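Local structure of sulfur oxidation protein soxB (2WDD) at residues W164-G169 and S229-L234; L364-T369 and G413-W418; V399-V404 and A505-R510; P430-F435 and R524-V529; A444-I449 and S467-L472. The protein hydrolyses a sulfur-sulfur bond in the Sox sulfur-oxidation pathway, probably releasing sulfate from cysteine S-thiosulfonate on a carrier protein, at a two-manganese centre. All coordinates share one frame; numbering follows the deposited sequence.

Contact 1. Residues W164-G169 and S229-L234; sequences WEWTLG and SFTEGL
Gly169 and Phe230 bring the two backbones within 4.3 Å, CA to CA, where the 3-10 turn 164-168 ends at the N-cap of helix 170-179 and chain 229-234 passes from its own 3-10 turn into a type II beta turn, Thr231 to Leu234. Both are connecting loops beside the two-manganese site of what is probably the metallophosphatase-like domain; His163, a manganese ligand, directly precedes Trp164. With chi1 at -71°, Phe230 carries its ring beside its own N and against the backbone of Thr167. Thr167 CA makes a CH-pi contact, 4.0 Å from the ring centroid, and Thr167 O lies over a face toward the rim, 3.5 Å from Phe230 CZ; this oxygen also accepts a bond from Thr428. With an alanine here the ring is gone, and Thr167 would probably lose its CH-pi partner and a gap open beside the turn. The turn is braced internally by Thr167 OG1, which donates to Trp164 O at 2.7 Å. Trp166, its NE1 bonded to Ser162, leans its CB on Thr231 CG2. Leu234 crosses the indole at about a right angle, bringing CD1 to 3.6 Å from Trp166 CZ3.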
# COMPACT_ATOMS: atom_id res chain seq x y z
N TRP A 164 2.90 2.69 8.40
CA TRP A 164 1.68 3.33 8.93
C TRP A 164 1.38 3.00 10.38
O TRP A 164 0.59 3.69 11.02
CB TRP A 164 0.45 3.04 8.05
CG TRP A 164 0.38 3.94 6.85
CD1 TRP A 164 0.99 3.76 5.64
CD2 TRP A 164 -0.41 5.12 6.72
NE1 TRP A 164 0.68 4.79 4.78
CE2 TRP A 164 -0.19 5.64 5.43
CE3 TRP A 164 -1.25 5.82 7.60
CZ2 TRP A 164 -0.77 6.83 4.99
CZ3 TRP A 164 -1.83 7.00 7.15
CH2 TRP A 164 -1.58 7.49 5.86
N GLU A 165 2.01 1.95 10.90
CA GLU A 165 1.85 1.57 12.30
C GLU A 165 2.07 2.79 13.19
O GLU A 165 1.38 2.98 14.20
CB GLU A 165 2.94 0.55 12.64
CG GLU A 165 2.59 -0.89 12.27
CD GLU A 165 2.49 -1.17 10.77
OE1 GLU A 165 3.22 -0.53 9.98
OE2 GLU A 165 1.74 -2.11 10.42
N TRP A 166 3.05 3.61 12.82
CA TRP A 166 3.39 4.76 13.63
C TRP A 166 2.33 5.84 13.73
O TRP A 166 2.46 6.75 14.56
CB TRP A 166 4.73 5.34 13.20
CG TRP A 166 5.83 4.34 13.43
CD1 TRP A 166 6.33 3.47 12.51
CD2 TRP A 166 6.43 4.00 14.68
NE1 TRP A 166 7.23 2.61 13.11
CE2 TRP A 166 7.31 2.93 14.44
CE3 TRP A 166 6.32 4.51 15.98
CZ2 TRP A 166 8.11 2.37 15.45
CZ3 TRP A 166 7.09 3.93 16.99
CH2 TRP A 166 7.98 2.88 16.71
N THR A 167 1.29 5.77 12.90
CA THR A 167 0.22 6.76 12.97
C THR A 167 -0.69 6.49 14.16
O THR A 167 -1.62 7.25 14.42
CB THR A 167 -0.56 6.91 11.65
OG1 THR A 167 -1.25 5.70 11.35
CG2 THR A 167 0.38 7.29 10.51
N LEU A 168 -0.39 5.43 14.90
CA LEU A 168 -1.11 5.14 16.14
C LEU A 168 -0.42 5.89 17.27
O LEU A 168 -0.96 5.97 18.38
CB LEU A 168 -1.09 3.64 16.45
CG LEU A 168 -1.88 2.75 15.48
CD1 LEU A 168 -1.58 1.29 15.75
CD2 LEU A 168 -3.37 3.03 15.58
N GLY A 169 0.76 6.43 17.00
CA GLY A 169 1.57 7.13 17.98
C GLY A 169 2.58 6.18 18.62
O GLY A 169 2.31 4.99 18.76
N SER A 229 4.20 14.62 15.47
CA SER A 229 3.97 14.22 16.85
C SER A 229 3.97 12.71 17.05
O SER A 229 4.30 12.22 18.13
CB SER A 229 2.66 14.83 17.37
OG SER A 229 1.55 14.30 16.66
N PHE A 230 3.58 11.97 16.02
CA PHE A 230 3.48 10.52 16.12
C PHE A 230 4.83 9.84 16.33
O PHE A 230 4.88 8.72 16.85
CB PHE A 230 2.86 9.94 14.85
CG PHE A 230 1.39 10.24 14.68
CD1 PHE A 230 0.56 10.39 15.78
CD2 PHE A 230 0.84 10.30 13.41
CE1 PHE A 230 -0.80 10.63 15.60
CE2 PHE A 230 -0.50 10.54 13.24
CZ PHE A 230 -1.33 10.71 14.33
N THR A 231 5.90 10.47 15.84
CA THR A 231 7.24 9.87 15.90
C THR A 231 8.29 10.76 16.56
O THR A 231 9.49 10.59 16.32
CB THR A 231 7.73 9.47 14.50
OG1 THR A 231 7.83 10.63 13.67
CG2 THR A 231 6.76 8.48 13.85
N GLU A 232 7.86 11.71 17.38
CA GLU A 232 8.81 12.59 18.03
C GLU A 232 9.81 11.79 18.87
O GLU A 232 9.43 10.88 19.60
CB GLU A 232 8.09 13.63 18.89
CG GLU A 232 7.31 13.07 20.06
CD GLU A 232 6.24 14.02 20.55
OE1 GLU A 232 5.06 13.62 20.62
OE2 GLU A 232 6.57 15.20 20.83
N GLY A 233 11.09 12.10 18.71
CA GLY A 233 12.15 11.41 19.44
C GLY A 233 12.78 10.31 18.62
O GLY A 233 13.82 9.76 18.99
N LEU A 234 12.16 9.99 17.49
CA LEU A 234 12.67 8.94 16.62
C LEU A 234 13.18 9.45 15.28
O LEU A 234 12.64 10.41 14.72
CB LEU A 234 11.56 7.93 16.33
CG LEU A 234 10.93 7.26 17.54
CD1 LEU A 234 9.78 6.34 17.13
CD2 LEU A 234 12.00 6.50 18.29

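Contact 2. Residues L364-T369 and G413-W418; sequences LAVSET and GQAITW
Leu364 and Trp418 close the tight end of this short antiparallel pairing. Leu364 CD1 sits over the five-membered ring of Trp418, 4.2 Å from its centroid in a CH-pi contact, while the other methyl, CD2, comes to 3.8 Å from Trp418 NE1. Just behind, Leu364 N donates to Ile416 O at 2.8 Å, and Ile416 N returns a bond to Ala365 O at 2.7 Å; both are nearly straight. Ala365 and Ile416 form the hydrogen-bonded pair and turn their side chains to the buried face, where Leu534 of helix 526-537 and Leu421 of helix 418-425 cover them. Ala365 N is buried here with no partner in the model.

The other face and the far end are looser. Val366 and Ala415, a non-hydrogen-bonded pair, are partly exposed, and their side chains approach no closer than 4.4 Å, CG2 to CB. Beyond them Gly413 is exposed, and its N reaches Ser367 O at 2.6 Å by a bent bond of 139°, whereas Ser367 N meets Gln414 O almost straight. Ser367 points OG opposite its own N (chi1 -176°), which lets it bond Thr369 O. Gly413, at positive phi, and Gln414 together face Ser367: a G1 beta bulge, set at the edge of a small three-stranded mixed sheet whose central strand, 365-367, also pairs in parallel with strand 539-540.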
# COMPACT_ATOMS: atom_id res chain seq x y z
N LEU A 364 -24.79 2.28 3.05
CA LEU A 364 -24.94 3.72 3.12
C LEU A 364 -25.53 4.19 1.79
O LEU A 364 -26.39 5.07 1.75
CB LEU A 364 -23.60 4.40 3.36
CG LEU A 364 -22.96 4.23 4.74
CD1 LEU A 364 -21.53 4.74 4.69
CD2 LEU A 364 -23.77 5.00 5.79
N ALA A 365 -25.06 3.58 0.71
CA ALA A 365 -25.56 3.90 -0.62
C ALA A 365 -25.12 2.78 -1.56
O ALA A 365 -24.26 1.99 -1.21
CB ALA A 365 -24.98 5.23 -1.12
N VAL A 366 -25.73 2.73 -2.73
CA VAL A 366 -25.34 1.75 -3.74
C VAL A 366 -24.53 2.44 -4.83
O VAL A 366 -24.91 3.51 -5.32
CB VAL A 366 -26.57 1.03 -4.32
CG1 VAL A 366 -26.18 0.21 -5.56
CG2 VAL A 366 -27.19 0.14 -3.26
N SER A 367 -23.42 1.83 -5.22
CA SER A 367 -22.63 2.37 -6.32
C SER A 367 -23.04 1.67 -7.60
O SER A 367 -23.01 0.44 -7.69
CB SER A 367 -21.13 2.14 -6.10
OG SER A 367 -20.42 2.77 -7.15
N GLU A 368 -23.43 2.45 -8.60
CA GLU A 368 -23.87 1.87 -9.86
C GLU A 368 -22.71 1.41 -10.74
O GLU A 368 -22.89 0.55 -11.61
CB GLU A 368 -24.79 2.84 -10.59
CG GLU A 368 -26.06 3.08 -9.80
CD GLU A 368 -27.11 3.85 -10.58
OE1 GLU A 368 -26.81 4.26 -11.72
OE2 GLU A 368 -28.21 4.05 -10.03
N THR A 369 -21.53 1.96 -10.50
CA THR A 369 -20.38 1.61 -11.31
C THR A 369 -19.15 1.36 -10.44
O THR A 369 -19.17 1.57 -9.23
CB THR A 369 -20.09 2.67 -12.38
OG1 THR A 369 -19.76 3.90 -11.73
CG2 THR A 369 -21.33 2.90 -13.26
N GLY A 413 -23.19 -2.03 -8.62
CA GLY A 413 -24.32 -2.59 -7.89
C GLY A 413 -24.04 -2.91 -6.44
O GLY A 413 -24.94 -3.32 -5.71
N GLN A 414 -22.79 -2.73 -6.01
CA GLN A 414 -22.41 -3.03 -4.64
C GLN A 414 -22.69 -1.88 -3.68
O GLN A 414 -22.54 -0.71 -4.03
CB GLN A 414 -20.92 -3.45 -4.56
CG GLN A 414 -20.47 -3.82 -3.16
CD GLN A 414 -19.02 -4.31 -3.09
OE1 GLN A 414 -18.25 -4.16 -4.04
NE2 GLN A 414 -18.65 -4.87 -1.95
N ALA A 415 -23.12 -2.21 -2.47
CA ALA A 415 -23.39 -1.20 -1.46
C ALA A 415 -22.10 -0.74 -0.80
O ALA A 415 -21.23 -1.56 -0.48
CB ALA A 415 -24.36 -1.75 -0.40
N ILE A 416 -21.99 0.57 -0.60
CA ILE A 416 -20.86 1.17 0.12
C ILE A 416 -21.23 1.16 1.60
O ILE A 416 -22.32 1.61 1.97
CB ILE A 416 -20.60 2.62 -0.34
CG1 ILE A 416 -20.36 2.69 -1.84
CG2 ILE A 416 -19.43 3.23 0.45
CD1 ILE A 416 -20.43 4.10 -2.41
N THR A 417 -20.32 0.68 2.43
CA THR A 417 -20.56 0.58 3.87
C THR A 417 -19.55 1.40 4.65
O THR A 417 -18.56 1.90 4.08
CB THR A 417 -20.47 -0.88 4.32
OG1 THR A 417 -19.10 -1.31 4.22
CG2 THR A 417 -21.34 -1.78 3.45
N TRP A 418 -19.78 1.53 5.95
CA TRP A 418 -18.83 2.24 6.79
C TRP A 418 -17.48 1.54 6.73
O TRP A 418 -16.44 2.19 6.73
CB TRP A 418 -19.33 2.31 8.23
CG TRP A 418 -20.03 3.59 8.55
CD1 TRP A 418 -21.37 3.78 8.68
CD2 TRP A 418 -19.41 4.86 8.78
NE1 TRP A 418 -21.63 5.10 8.97
CE2 TRP A 418 -20.44 5.78 9.05
CE3 TRP A 418 -18.09 5.31 8.77
CZ2 TRP A 418 -20.19 7.13 9.32
CZ3 TRP A 418 -17.83 6.63 9.06
CH2 TRP A 418 -18.88 7.53 9.33

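Contact 3. Residues V399-V404 and A505-R510; sequences VFSPAV and AAYGGR
Val399-Ala505 and Phe400-Ala506 are the two bridges of a parallel strand pair, its short axes 4.6 Å apart at closest approach and only 16° from parallel. The bond across it runs from Phe400 N to Ala505 O at 2.8 Å, and Ala506 CA adds a CA-H...O contact to Phe400 O. On one face Val399 and Ala505 lie together under Val389 of helix 380-392. On the other, Phe400 CB meets Ala506 CB at 4.0 Å, and the phenyl ring turns its edge to Ala505 O.

These strands sit side by side in the mixed sheet of the 5'-nucleotidase C-terminal domain: strand 398-401 has 468-470 as its other neighbour, and 501-507 has 431-438.

Past the bridges the pair is held by side chains. Tyr507 holds CG between its backbone N and carbonyl carbon (chi1 73°), and its ring extends toward 399-404, where Pro402 crosses it at about a right angle. Pro402 CD lies over the ring face, 3.6 Å from the centroid in a CH-pi contact, and also comes to 3.3 Å from Tyr507 O. At the ring's edge, one water in its plane links Tyr507 OH to Ser401 OG, 2.6 Å from each oxygen. Gly508 follows at positive phi, and a CB on it would collide with Pro402 CG.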
# COMPACT_ATOMS: atom_id res chain seq x y z
N VAL A 399 -10.84 20.23 -4.58
CA VAL A 399 -10.71 19.28 -3.48
C VAL A 399 -9.47 18.43 -3.74
O VAL A 399 -9.42 17.72 -4.75
CB VAL A 399 -11.94 18.36 -3.37
CG1 VAL A 399 -11.78 17.38 -2.22
CG2 VAL A 399 -13.25 19.18 -3.26
N PHE A 400 -8.51 18.48 -2.82
CA PHE A 400 -7.28 17.69 -2.95
C PHE A 400 -7.42 16.40 -2.16
O PHE A 400 -7.53 16.43 -0.93
CB PHE A 400 -6.07 18.47 -2.39
CG PHE A 400 -5.69 19.67 -3.20
CD1 PHE A 400 -4.60 19.62 -4.06
CD2 PHE A 400 -6.39 20.86 -3.08
CE1 PHE A 400 -4.21 20.73 -4.79
CE2 PHE A 400 -6.01 21.98 -3.82
CZ PHE A 400 -4.93 21.91 -4.69
N SER A 401 -7.41 15.27 -2.87
CA SER A 401 -7.52 13.96 -2.23
C SER A 401 -6.16 13.30 -2.22
O SER A 401 -5.41 13.37 -3.20
CB SER A 401 -8.51 13.07 -3.02
OG SER A 401 -9.85 13.48 -2.81
N PRO A 402 -5.82 12.64 -1.10
CA PRO A 402 -4.51 12.00 -0.94
C PRO A 402 -4.39 10.74 -1.79
O PRO A 402 -5.25 9.84 -1.72
CB PRO A 402 -4.48 11.66 0.55
CG PRO A 402 -5.93 11.41 0.90
CD PRO A 402 -6.72 12.38 0.03
N ALA A 403 -3.30 10.66 -2.54
CA ALA A 403 -3.07 9.54 -3.43
C ALA A 403 -2.39 8.36 -2.73
O ALA A 403 -1.37 7.86 -3.21
CB ALA A 403 -2.26 9.98 -4.63
N VAL A 404 -2.98 7.91 -1.63
CA VAL A 404 -2.45 6.75 -0.92
C VAL A 404 -2.70 5.50 -1.77
O VAL A 404 -3.60 5.48 -2.62
CB VAL A 404 -3.05 6.60 0.48
CG1 VAL A 404 -2.61 7.74 1.39
CG2 VAL A 404 -4.58 6.44 0.44
N ALA A 505 -10.09 22.32 -0.38
CA ALA A 505 -10.38 21.38 0.70
C ALA A 505 -9.34 20.27 0.56
O ALA A 505 -8.91 19.97 -0.54
CB ALA A 505 -11.79 20.81 0.58
N ALA A 506 -8.89 19.72 1.68
CA ALA A 506 -7.90 18.65 1.63
C ALA A 506 -8.00 17.81 2.88
O ALA A 506 -8.39 18.31 3.93
CB ALA A 506 -6.49 19.24 1.52
N TYR A 507 -7.62 16.54 2.77
CA TYR A 507 -7.58 15.67 3.93
C TYR A 507 -6.45 14.66 3.70
O TYR A 507 -6.03 14.43 2.56
CB TYR A 507 -8.92 14.95 4.15
CG TYR A 507 -9.19 13.85 3.15
CD1 TYR A 507 -8.91 12.52 3.47
CD2 TYR A 507 -9.81 14.11 1.93
CE1 TYR A 507 -9.17 11.50 2.59
CE2 TYR A 507 -10.05 13.08 1.01
CZ TYR A 507 -9.74 11.77 1.37
OH TYR A 507 -9.98 10.71 0.53
N GLY A 508 -5.95 14.09 4.79
CA GLY A 508 -4.91 13.06 4.74
C GLY A 508 -3.50 13.53 4.43
O GLY A 508 -2.64 12.70 4.05
N GLY A 509 -3.21 14.82 4.61
CA GLY A 509 -1.89 15.35 4.33
C GLY A 509 -1.58 16.62 5.08
O GLY A 509 -2.07 16.82 6.20
N ARG A 510 -0.77 17.48 4.47
CA ARG A 510 -0.32 18.72 5.09
C ARG A 510 -0.60 19.96 4.27
O ARG A 510 -0.08 21.04 4.57
CB ARG A 510 1.20 18.66 5.28
CG ARG A 510 1.63 17.69 6.33
CD ARG A 510 3.14 17.58 6.34
NE ARG A 510 3.56 16.65 7.37
CZ ARG A 510 4.81 16.52 7.78
NH1 ARG A 510 5.77 17.27 7.26
NH2 ARG A 510 5.08 15.65 8.74
O HOH W 1 -10.57 11.09 -1.94

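Contact 4. Residues P430-F435 and R524-V529; sequences PELYLF and RPIYEV
Tyr527 sets CG between its backbone N and carbonyl carbon (chi1 44°), which carries the ring back along the start of its helix to Pro430, while Leu432, with CG opposite its N (chi1 173°), spreads its two methyls toward Ile526 and Val529. Pro430 CB stands 3.6 Å from Tyr527 CE2 and Pro430 CG 3.6 Å from Tyr527 OH; Pro525 CB covers a face of the same ring and also touches Pro430 CG. With an alanine in place of Tyr527, Pro430 CB and CG would probably lose the ring they rest on, and the tert-butanol pocket completed by Leu141 and Tyr422 would likely lose a wall.

On the other flank Leu432 CD1 meets Ile526 CD1 obliquely, and Leu432 CD2 crosses to Val529 CG2, both at 4.1 Å. Two backbone bonds pin the segments together: Ile526 N donates to Pro430 O at 2.8 Å, from 36° out of the carbonyl plane, and Leu432 N donates to Arg524 O at the same length. Pro525 is the N-cap, and the first bond ties Ile526, in the opening turn of helix 526-537, to Pro430, which leads into strand 431-438. Arg524 is held from beyond by a salt bridge to Glu532. Strand 431-438 continues into the sheet against 501-507, helix 380-392 packs on Ile526 and Val529, and helix 418-425 touches Tyr527.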
# COMPACT_ATOMS: atom_id res chain seq x y z
N PRO A 430 -8.00 12.01 10.18
CA PRO A 430 -8.90 12.07 9.02
C PRO A 430 -9.56 13.41 8.75
O PRO A 430 -10.42 13.53 7.88
CB PRO A 430 -9.98 11.05 9.40
CG PRO A 430 -10.12 11.29 10.90
CD PRO A 430 -8.70 11.51 11.38
N GLU A 431 -9.15 14.43 9.48
CA GLU A 431 -9.75 15.75 9.33
C GLU A 431 -9.76 16.30 7.91
O GLU A 431 -8.73 16.32 7.23
CB GLU A 431 -9.09 16.74 10.27
CG GLU A 431 -9.35 16.45 11.74
CD GLU A 431 -8.38 15.44 12.35
OE1 GLU A 431 -7.48 14.94 11.63
OE2 GLU A 431 -8.51 15.14 13.55
N LEU A 432 -10.91 16.85 7.52
CA LEU A 432 -11.04 17.56 6.27
C LEU A 432 -10.82 19.03 6.61
O LEU A 432 -11.44 19.56 7.55
CB LEU A 432 -12.45 17.37 5.69
CG LEU A 432 -12.75 18.23 4.45
CD1 LEU A 432 -11.92 17.79 3.25
CD2 LEU A 432 -14.25 18.20 4.11
N TYR A 433 -9.92 19.68 5.88
CA TYR A 433 -9.62 21.09 6.12
C TYR A 433 -10.10 21.91 4.93
O TYR A 433 -9.93 21.49 3.79
CB TYR A 433 -8.11 21.28 6.26
CG TYR A 433 -7.53 20.63 7.49
CD1 TYR A 433 -7.58 21.27 8.71
CD2 TYR A 433 -7.00 19.35 7.44
CE1 TYR A 433 -7.06 20.67 9.85
CE2 TYR A 433 -6.47 18.75 8.56
CZ TYR A 433 -6.51 19.42 9.77
OH TYR A 433 -6.00 18.81 10.91
N LEU A 434 -10.65 23.10 5.21
CA LEU A 434 -11.09 24.04 4.17
C LEU A 434 -10.21 25.28 4.33
O LEU A 434 -10.09 25.83 5.42
CB LEU A 434 -12.57 24.42 4.35
CG LEU A 434 -13.58 23.62 3.51
CD1 LEU A 434 -13.40 22.13 3.64
CD2 LEU A 434 -15.03 24.01 3.83
N PHE A 435 -9.57 25.70 3.24
CA PHE A 435 -8.64 26.82 3.32
C PHE A 435 -8.41 27.41 1.95
O PHE A 435 -8.55 26.73 0.93
CB PHE A 435 -7.31 26.33 3.90
CG PHE A 435 -6.76 25.12 3.19
CD1 PHE A 435 -5.91 25.27 2.10
CD2 PHE A 435 -7.18 23.85 3.53
CE1 PHE A 435 -5.45 24.14 1.40
CE2 PHE A 435 -6.74 22.73 2.84
CZ PHE A 435 -5.87 22.88 1.78
N ARG A 524 -13.50 18.40 10.50
CA ARG A 524 -14.13 17.18 10.99
C ARG A 524 -13.72 16.02 10.08
O ARG A 524 -13.28 16.24 8.95
CB ARG A 524 -15.64 17.32 11.06
CG ARG A 524 -16.30 17.54 9.72
CD ARG A 524 -17.79 17.30 9.85
NE ARG A 524 -18.52 17.70 8.66
CZ ARG A 524 -19.73 17.26 8.35
NH1 ARG A 524 -20.36 16.41 9.14
NH2 ARG A 524 -20.33 17.69 7.24
N PRO A 525 -13.86 14.79 10.56
CA PRO A 525 -13.38 13.65 9.76
C PRO A 525 -14.00 13.54 8.38
O PRO A 525 -15.20 13.66 8.21
CB PRO A 525 -13.78 12.43 10.59
CG PRO A 525 -13.92 12.97 12.00
CD PRO A 525 -14.45 14.35 11.84
N ILE A 526 -13.16 13.27 7.38
CA ILE A 526 -13.66 13.14 6.03
C ILE A 526 -14.77 12.10 5.93
O ILE A 526 -15.71 12.28 5.17
CB ILE A 526 -12.52 12.83 5.05
CG1 ILE A 526 -13.04 12.81 3.61
CG2 ILE A 526 -11.85 11.51 5.45
CD1 ILE A 526 -13.66 14.13 3.15
N TYR A 527 -14.62 10.97 6.63
CA TYR A 527 -15.63 9.92 6.56
C TYR A 527 -17.02 10.34 7.05
O TYR A 527 -18.02 9.81 6.58
CB TYR A 527 -15.17 8.58 7.15
CG TYR A 527 -14.45 8.69 8.47
CD1 TYR A 527 -15.14 8.97 9.65
CD2 TYR A 527 -13.10 8.41 8.57
CE1 TYR A 527 -14.48 9.03 10.87
CE2 TYR A 527 -12.44 8.45 9.78
CZ TYR A 527 -13.13 8.75 10.93
OH TYR A 527 -12.44 8.82 12.13
N GLU A 528 -17.06 11.31 7.96
CA GLU A 528 -18.35 11.82 8.43
C GLU A 528 -19.01 12.57 7.28
O GLU A 528 -20.23 12.47 7.08
CB GLU A 528 -18.19 12.74 9.64
CG GLU A 528 -17.80 11.99 10.91
CD GLU A 528 -17.67 12.89 12.13
OE1 GLU A 528 -17.96 14.10 12.03
OE2 GLU A 528 -17.28 12.37 13.20
N VAL A 529 -18.21 13.31 6.52
CA VAL A 529 -18.74 14.06 5.39
C VAL A 529 -19.25 13.08 4.34
O VAL A 529 -20.34 13.23 3.79
CB VAL A 529 -17.64 15.00 4.80
CG1 VAL A 529 -18.14 15.72 3.56
CG2 VAL A 529 -17.17 16.00 5.86

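Contact 5. Residues A444-I449 and S467-L472; sequences AVLEDI and SRVFGL
Leu446 is the first residue of helix segment 444-449 to make a real contact with 467-472. Its CG is opposite the carbonyl carbon (chi1 -74°), and the chain runs out extended from there, so that the forked end reaches two partners. CD1 meets Leu472 tip to tip, 4.0 Å from Leu472 CD1 and no farther from CD2; CD2 passes obliquely to Val469 CG2 at 4.1 Å. One helical turn is being traversed here, tied by Ile449 N to Val445 O at 3.0 Å. Glu447 heads elsewhere, its carboxylate taking backbone N-H groups of Gly483, Arg485 and Val486. At the end of the turn Ile449 comes back round to the contact and lays CD1 3.9 Å from Ser467 CB.

On the opposing chain Val469 and Leu472 come together at a turn. Val469 to Leu472 is a type II beta turn, closed by a weak bond from Leu472 N to Val469 O, with Gly471 at a positive phi that would jam a side chain against the preceding carbonyl. Val469 and Leu472 both point toward the helix, whereas Arg468 points away and forms a salt bridge with Asp382. Ser467, deposited in two conformers, contributes its CB; in one of them its OG bonds Ser401 O.

The contact is carried by van der Waals packing of aliphatic groups. This is helix-on-sheet packing of the 5'-nucleotidase C-terminal domain: helix 439-453 covers the face that carries Val469 and Phe400, and helix 380-392 lies against the opposite face, beside Val399.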
# COMPACT_ATOMS: atom_id res chain seq x y z
N ALA A 444 1.90 25.11 -8.05
CA ALA A 444 3.14 24.67 -7.42
C ALA A 444 3.01 23.34 -6.68
O ALA A 444 3.96 22.55 -6.62
CB ALA A 444 3.69 25.74 -6.49
N VAL A 445 1.86 23.12 -6.05
CA VAL A 445 1.61 21.87 -5.33
C VAL A 445 1.73 20.70 -6.31
O VAL A 445 2.43 19.72 -6.06
CB VAL A 445 0.22 21.91 -4.64
CG1 VAL A 445 -0.31 20.50 -4.41
CG2 VAL A 445 0.30 22.68 -3.33
N LEU A 446 1.08 20.84 -7.46
CA LEU A 446 1.13 19.80 -8.48
C LEU A 446 2.52 19.64 -9.08
O LEU A 446 3.01 18.52 -9.24
CB LEU A 446 0.10 20.10 -9.57
CG LEU A 446 -1.32 19.81 -9.09
CD1 LEU A 446 -2.34 20.30 -10.10
CD2 LEU A 446 -1.49 18.31 -8.80
N GLU A 447 3.18 20.76 -9.37
CA GLU A 447 4.53 20.72 -9.92
C GLU A 447 5.51 20.05 -8.93
O GLU A 447 6.37 19.27 -9.33
CB GLU A 447 5.01 22.13 -10.30
CG GLU A 447 6.23 22.18 -11.18
CD GLU A 447 5.98 21.69 -12.60
OE1 GLU A 447 5.02 22.17 -13.25
OE2 GLU A 447 6.80 20.89 -13.08
N ASP A 448 5.37 20.37 -7.65
CA ASP A 448 6.24 19.80 -6.62
C ASP A 448 6.03 18.29 -6.51
O ASP A 448 6.99 17.51 -6.42
CB ASP A 448 5.97 20.48 -5.27
CG ASP A 448 6.32 21.96 -5.27
OD1 ASP A 448 7.06 22.40 -6.18
OD2 ASP A 448 5.84 22.68 -4.37
N ILE A 449 4.77 17.86 -6.50
CA ILE A 449 4.52 16.43 -6.43
C ILE A 449 5.10 15.75 -7.68
O ILE A 449 5.75 14.72 -7.58
CB ILE A 449 3.04 16.10 -6.30
CG1 ILE A 449 2.52 16.55 -4.93
CG2 ILE A 449 2.83 14.59 -6.46
CD1 ILE A 449 1.03 16.69 -4.88
N SER A 467 -1.65 13.61 -5.98
CA SER A 467 -2.90 14.07 -5.37
C SER A 467 -3.94 14.30 -6.47
O SER A 467 -3.62 14.83 -7.54
CB SER A 467 -2.64 15.39 -4.64
OG SER A 467 -3.84 15.93 -4.09
N ARG A 468 -5.19 13.91 -6.19
CA ARG A 468 -6.28 14.10 -7.14
C ARG A 468 -6.98 15.40 -6.79
O ARG A 468 -7.34 15.61 -5.64
CB ARG A 468 -7.26 12.93 -7.06
CG ARG A 468 -6.65 11.59 -7.45
CD ARG A 468 -5.82 10.95 -6.32
NE ARG A 468 -5.78 9.51 -6.52
CZ ARG A 468 -4.90 8.86 -7.28
NH1 ARG A 468 -3.87 9.50 -7.84
NH2 ARG A 468 -5.04 7.55 -7.45
N VAL A 469 -7.13 16.28 -7.77
CA VAL A 469 -7.73 17.58 -7.52
C VAL A 469 -9.03 17.76 -8.26
O VAL A 469 -9.05 18.07 -9.46
CB VAL A 469 -6.75 18.73 -7.81
CG1 VAL A 469 -7.27 20.01 -7.18
CG2 VAL A 469 -5.35 18.39 -7.29
N PHE A 470 -10.12 17.52 -7.56
CA PHE A 470 -11.43 17.64 -8.17
C PHE A 470 -11.77 19.12 -8.29
O PHE A 470 -11.64 19.86 -7.32
CB PHE A 470 -12.48 16.94 -7.31
CG PHE A 470 -13.83 16.88 -7.95
CD1 PHE A 470 -14.02 16.21 -9.15
CD2 PHE A 470 -14.90 17.50 -7.35
CE1 PHE A 470 -15.26 16.18 -9.75
CE2 PHE A 470 -16.16 17.47 -7.95
CZ PHE A 470 -16.34 16.81 -9.14
N GLY A 471 -12.18 19.54 -9.48
CA GLY A 471 -12.49 20.94 -9.75
C GLY A 471 -11.46 21.59 -10.65
O GLY A 471 -11.60 22.74 -11.07
N LEU A 472 -10.40 20.85 -10.94
CA LEU A 472 -9.31 21.34 -11.76
C LEU A 472 -9.02 20.35 -12.89
O LEU A 472 -9.36 19.16 -12.80
CB LEU A 472 -8.08 21.49 -10.83
CG LEU A 472 -6.65 21.64 -11.33
CD1 LEU A 472 -5.84 22.32 -10.23
CD2 LEU A 472 -6.08 20.28 -11.65

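How the contacts relate
Contacts 3, 4 and 5, all buried, belong to one sheet of the C-terminal domain. Contacts 3 and 4 share it through Ala506 O, 2.8 Å from Tyr433 N; contacts 3 and 5 join through Ser401 N and Arg468 O, also 2.8 Å apart. Their chemistry differs, from strand pairing in contact 3, through a strand meeting a helix start in contact 4, to purely apolar helix packing in contact 5. Contact 2, partly exposed and in a separate small sheet, reaches contact 4 through Trp418 and Tyr527. Contact 1 is buried, lies nearest the manganese ions, has no strand pairing, and touches contact 3 where Trp164 meets Val404.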